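Local atomic coordinates of greglin (Schistocerca gregaria, PDB entry 4GI3), a protein that inhibits serine proteases, among them subtilisin, neutrophil and pancreatic elastases, chymotrypsin and cathepsin G, but not pancreatic trypsin. Residues F44-E47 against C48-R51. Residues are numbered along the deposited sequence; the frame is centred on the assembly and turned at random.
Sequences FVNE and CEVR
Asn46 OD1 accepts from Glu49 N at 3.0 Å, nearly along the C=O axis, the N-cap bond of helix 47-57 where the loop after strand 41-44 turns into it. With CG set between the backbone N and the carbonyl carbon (chi1 58°), the side chain brings OD1 to the first turn. Asn46 ND2 donates to Ile28 O, and also to a water 3.2 Å away that in turn donates to Glu49 OE1. The carboxylate of Glu49 forms a salt bridge with Lys52 through OE2, while Glu49 CG packs beside Val45 CG2 at 3.6 Å. From Glu47 O to Arg51 N, at 3.1 Å, runs an almost straight helical bond. On the side facing the sheet, Val50 CA lies over one face of the Phe44 ring, 4.2 Å from its centroid, and Val50 CG2 meets Phe44 CB at 3.5 Å, joining helix to sheet alongside Val34. With an alanine in place of Asn46, Glu49 N would probably lose its side-chain acceptor, keeping just the weak bond to the backbone Asn46 O, and Ile28 O would lose this donor. Next to the Cys48–Cys25 disulfide, the asparagine thus caps a helix whose packing on a small antiparallel sheet is consistent with a Kazal-like fold.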
# COMPACT_ATOMS: atom_id res chain seq x y z
N PHE B 44 1.26 -7.02 18.42
CA PHE B 44 0.37 -6.47 17.40
C PHE B 44 1.22 -5.98 16.23
O PHE B 44 2.38 -5.63 16.42
CB PHE B 44 -0.47 -5.32 17.98
CG PHE B 44 -1.70 -5.73 18.76
CD1 PHE B 44 -1.60 -6.13 20.09
CD2 PHE B 44 -2.96 -5.70 18.17
CE1 PHE B 44 -2.74 -6.50 20.81
CE2 PHE B 44 -4.10 -6.05 18.90
CZ PHE B 44 -3.98 -6.44 20.22
N VAL B 45 0.67 -5.98 15.00
CA VAL B 45 1.43 -5.55 13.81
C VAL B 45 1.96 -4.10 13.88
O VAL B 45 3.00 -3.82 13.29
CB VAL B 45 0.71 -5.88 12.49
CG1 VAL B 45 0.61 -7.39 12.29
CG2 VAL B 45 -0.68 -5.25 12.46
N ASN B 46 1.27 -3.23 14.61
CA ASN B 46 1.63 -1.83 14.85
C ASN B 46 0.78 -1.21 15.95
O ASN B 46 -0.24 -1.80 16.34
CB ASN B 46 1.55 -0.98 13.55
CG ASN B 46 0.21 -0.96 12.89
OD1 ASN B 46 -0.83 -0.72 13.52
ND2 ASN B 46 0.21 -1.18 11.58
N GLU B 47 1.17 0.01 16.41
CA GLU B 47 0.44 0.75 17.44
C GLU B 47 -0.98 1.05 17.03
O GLU B 47 -1.85 0.99 17.88
CB GLU B 47 1.14 2.07 17.77
CG GLU B 47 2.28 1.99 18.75
CD GLU B 47 2.78 3.38 19.13
OE1 GLU B 47 1.95 4.23 19.51
OE2 GLU B 47 4.01 3.62 18.99
N CYS B 48 -1.25 1.37 15.73
CA CYS B 48 -2.62 1.64 15.28
C CYS B 48 -3.57 0.49 15.61
O CYS B 48 -4.68 0.74 16.07
CB CYS B 48 -2.68 2.00 13.80
SG CYS B 48 -4.33 2.52 13.24
N GLU B 49 -3.14 -0.75 15.37
CA GLU B 49 -3.96 -1.95 15.63
C GLU B 49 -4.24 -2.14 17.13
O GLU B 49 -5.37 -2.51 17.48
CB GLU B 49 -3.35 -3.21 15.01
CG GLU B 49 -3.45 -3.25 13.48
CD GLU B 49 -4.81 -3.23 12.79
OE1 GLU B 49 -4.86 -2.83 11.61
OE2 GLU B 49 -5.82 -3.64 13.41
N VAL B 50 -3.26 -1.83 18.00
CA VAL B 50 -3.43 -1.92 19.46
C VAL B 50 -4.53 -0.95 19.88
O VAL B 50 -5.44 -1.33 20.62
CB VAL B 50 -2.15 -1.63 20.28
CG1 VAL B 50 -2.38 -1.98 21.75
CG2 VAL B 50 -0.94 -2.37 19.76
N ARG B 51 -4.44 0.32 19.41
CA ARG B 51 -5.39 1.39 19.71
C ARG B 51 -6.81 1.06 19.24
O ARG B 51 -7.77 1.39 19.93
CB ARG B 51 -4.93 2.72 19.11
CG ARG B 51 -3.72 3.34 19.81
CD ARG B 51 -3.47 4.78 19.36
NE ARG B 51 -2.84 4.87 18.03
CZ ARG B 51 -3.49 5.17 16.90
NH1 ARG B 51 -4.79 5.41 16.92
NH2 ARG B 51 -2.83 5.23 15.75
O HOH W 1 -2.30 -2.57 10.19